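Local coordinates for Sodium/calcium exchanger regulatory protein 1 (Loligo pealei, PDB 3PPT) that binds and may transport fatty acids such as palmitoleate, also binds phosphoinositides, and when phosphorylated stimulates the optic nerve sodium/calcium exchanger, at residues N15-M20 with M32-T37. Sequence-based numbering, arbitrary orientation.
With PAM (palmitoleic acid), chain B.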
loop_
_atom_site.group_PDB
_atom_site.type_symbol
_atom_site.label_atom_id
_atom_site.label_comp_id
_atom_site.label_asym_id
_atom_site.label_seq_id
_atom_site.Cartn_x
_atom_site.Cartn_y
_atom_site.Cartn_z
ATOM N N ASN A 15 13.544 -1.629 4.614
ATOM C CA ASN A 15 13.177 -0.824 5.784
ATOM C C ASN A 15 11.715 -0.949 6.229
ATOM O O ASN A 15 11.187 -0.059 6.889
ATOM C CB ASN A 15 13.558 0.651 5.588
ATOM C CG ASN A 15 13.975 1.323 6.878
ATOM O OD1 ASN A 15 14.500 0.679 7.792
ATOM N ND2 ASN A 15 13.759 2.629 6.956
ATOM N N PHE A 16 11.072 -2.060 5.889
ATOM C CA PHE A 16 9.686 -2.289 6.305
ATOM C C PHE A 16 9.553 -2.450 7.821
ATOM O O PHE A 16 8.577 -1.992 8.407
ATOM C CB PHE A 16 9.107 -3.499 5.569
ATOM C CG PHE A 16 7.614 -3.687 5.737
ATOM C CD1 PHE A 16 6.730 -2.622 5.629
ATOM C CD2 PHE A 16 7.100 -4.958 5.930
ATOM C CE1 PHE A 16 5.355 -2.831 5.738
ATOM C CE2 PHE A 16 5.741 -5.162 6.043
ATOM C CZ PHE A 16 4.866 -4.099 5.950
ATOM N N ASP A 17 10.532 -3.086 8.461
ATOM C CA ASP A 17 10.441 -3.285 9.906
ATOM C C ASP A 17 10.424 -1.935 10.648
ATOM O O ASP A 17 9.615 -1.729 11.559
ATOM C CB ASP A 17 11.575 -4.180 10.417
ATOM C CG ASP A 17 11.317 -4.702 11.821
ATOM O OD1 ASP A 17 10.191 -5.187 12.079
ATOM O OD2 ASP A 17 12.238 -4.630 12.658
ATOM N N ASP A 18 11.303 -1.015 10.257
ATOM C CA ASP A 18 11.300 0.305 10.883
ATOM C C ASP A 18 10.002 1.077 10.598
ATOM O O ASP A 18 9.517 1.796 11.469
ATOM C CB ASP A 18 12.534 1.118 10.480
ATOM C CG ASP A 18 13.742 0.828 11.366
ATOM O OD1 ASP A 18 13.653 -0.051 12.255
ATOM O OD2 ASP A 18 14.785 1.481 11.182
ATOM N N TYR A 19 9.440 0.921 9.396
ATOM C CA TYR A 19 8.145 1.511 9.082
ATOM C C TYR A 19 7.095 0.993 10.080
ATOM O O TYR A 19 6.356 1.772 10.704
ATOM C CB TYR A 19 7.717 1.226 7.626
ATOM C CG TYR A 19 6.343 1.804 7.354
ATOM C CD1 TYR A 19 6.198 3.118 6.926
ATOM C CD2 TYR A 19 5.188 1.055 7.580
ATOM C CE1 TYR A 19 4.953 3.666 6.732
ATOM C CE2 TYR A 19 3.940 1.600 7.393
ATOM C CZ TYR A 19 3.828 2.905 6.970
ATOM O OH TYR A 19 2.589 3.459 6.792
ATOM N N MET A 20 7.019 -0.329 10.227
ATOM C CA MET A 20 6.057 -0.915 11.148
ATOM C C MET A 20 6.288 -0.486 12.601
ATOM O O MET A 20 5.328 -0.223 13.314
ATOM C CB MET A 20 6.059 -2.436 11.033
ATOM C CG MET A 20 5.436 -2.934 9.726
ATOM S SD MET A 20 5.189 -4.710 9.736
ATOM C CE MET A 20 6.887 -5.283 9.620
ATOM N N MET A 32 5.214 -11.741 11.364
ATOM C CA MET A 32 4.396 -12.255 10.269
ATOM C C MET A 32 4.486 -11.375 9.022
ATOM O O MET A 32 4.650 -11.869 7.910
ATOM C CB MET A 32 2.940 -12.385 10.715
ATOM C CG MET A 32 2.740 -13.360 11.866
ATOM S SD MET A 32 1.006 -13.768 12.136
ATOM C CE MET A 32 0.407 -12.218 12.795
ATOM N N ALA A 33 4.385 -10.066 9.215
ATOM C CA ALA A 33 4.384 -9.135 8.105
ATOM C C ALA A 33 5.727 -9.085 7.396
ATOM O O ALA A 33 5.757 -9.013 6.174
ATOM C CB ALA A 33 3.957 -7.755 8.557
ATOM N N ASN A 34 6.830 -9.118 8.148
ATOM C CA ASN A 34 8.149 -9.134 7.528
ATOM C C ASN A 34 8.353 -10.369 6.652
ATOM O O ASN A 34 8.980 -10.287 5.588
ATOM C CB ASN A 34 9.260 -9.048 8.582
ATOM C CG ASN A 34 9.483 -7.629 9.088
ATOM O OD1 ASN A 34 9.547 -6.680 8.304
ATOM N ND2 ASN A 34 9.605 -7.477 10.402
ATOM N N ALA A 35 7.826 -11.508 7.097
ATOM C CA ALA A 35 8.005 -12.772 6.389
ATOM C C ALA A 35 7.034 -12.945 5.227
ATOM O O ALA A 35 7.201 -13.847 4.415
ATOM C CB ALA A 35 7.869 -13.935 7.354
ATOM N N ALA A 36 6.014 -12.097 5.160
ATOM C CA ALA A 36 4.966 -12.251 4.160
ATOM C C ALA A 36 5.440 -11.949 2.743
ATOM O O ALA A 36 6.389 -11.188 2.531
ATOM C CB ALA A 36 3.774 -11.365 4.506
ATOM N N THR A 37 4.725 -12.512 1.778
ATOM C CA THR A 37 4.908 -12.183 0.369
ATOM C C THR A 37 3.547 -11.768 -0.175
ATOM O O THR A 37 2.880 -12.531 -0.864
ATOM C CB THR A 37 5.460 -13.383 -0.430
ATOM O OG1 THR A 37 6.612 -13.904 0.241
ATOM C CG2 THR A 37 5.846 -12.954 -1.845
HETATM C C1 PAM B . 2.514 -3.515 1.371
HETATM O O1 PAM B . 1.409 -3.412 0.780
HETATM O O2 PAM B . 3.473 -4.142 0.862
HETATM C C2 PAM B . 2.720 -2.873 2.734
HETATM C C3 PAM B . 1.435 -2.367 3.374
HETATM C C4 PAM B . 1.709 -1.795 4.764
HETATM C C5 PAM B . 0.397 -1.435 5.458
HETATM C C6 PAM B . 0.560 -0.820 6.845
HETATM C C7 PAM B . 1.352 -1.713 7.792
HETATM C C8 PAM B . 0.650 -3.047 8.007
HETATM C C9 PAM B . 1.477 -3.918 8.919
HETATM C C10 PAM B . 1.093 -5.151 9.257
HETATM C C11 PAM B . -0.188 -5.767 8.750
HETATM C C12 PAM B . 0.138 -7.032 7.971
HETATM C C13 PAM B . -0.027 -6.835 6.473
HETATM C C14 PAM B . -1.502 -6.772 6.097
HETATM C C15 PAM B . -1.651 -6.696 4.584
HETATM C C16 PAM B . -2.779 -7.577 4.104
#
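D17 OD1 is gripped twice: N34 ND2 donates a hydrogen bond of 2.9 Å to it from helix 27-35, and R30, one turn earlier on that helix, adds a salt bridge. The amide N-H runs nearly straight at 160° and lies in the plane of its own amide, yet it meets the oxygen from above the carboxylate plane. D17 brings its carboxylate beside the amide because chi1 (-165°) turns CG away from the backbone N; the two side chains cross at about a right angle, their planes 63° apart. OD1 of N34 comes close to two apolar groups, 3.3 Å from CE of M20, whose chain slides past in the opposite direction, and 3.8 Å from CD2 of F16, obliquely to the ring. Replacing N34 by alanine is likely to leave D17 OD1 with R30 alone of these two partners and to remove the amide packed against CE of M20. On the ligand side, SD of M20 packs 3.5 Å from CB of A33, while CG of M20 sits over one face of the F16 ring, offset toward its rim. The ring edge faces O of A33, with CE2 3.9 Å away. F16, M20 and A33 all touch palmitoleic acid. The contact thus joins helices 16-23 and 27-35, the helix-turn-helix lid of the fatty-acid-binding-protein barrel; F16 also touches C123 and makes a cation-pi contact with palmitoleate-binding R125, both on strand 121-130.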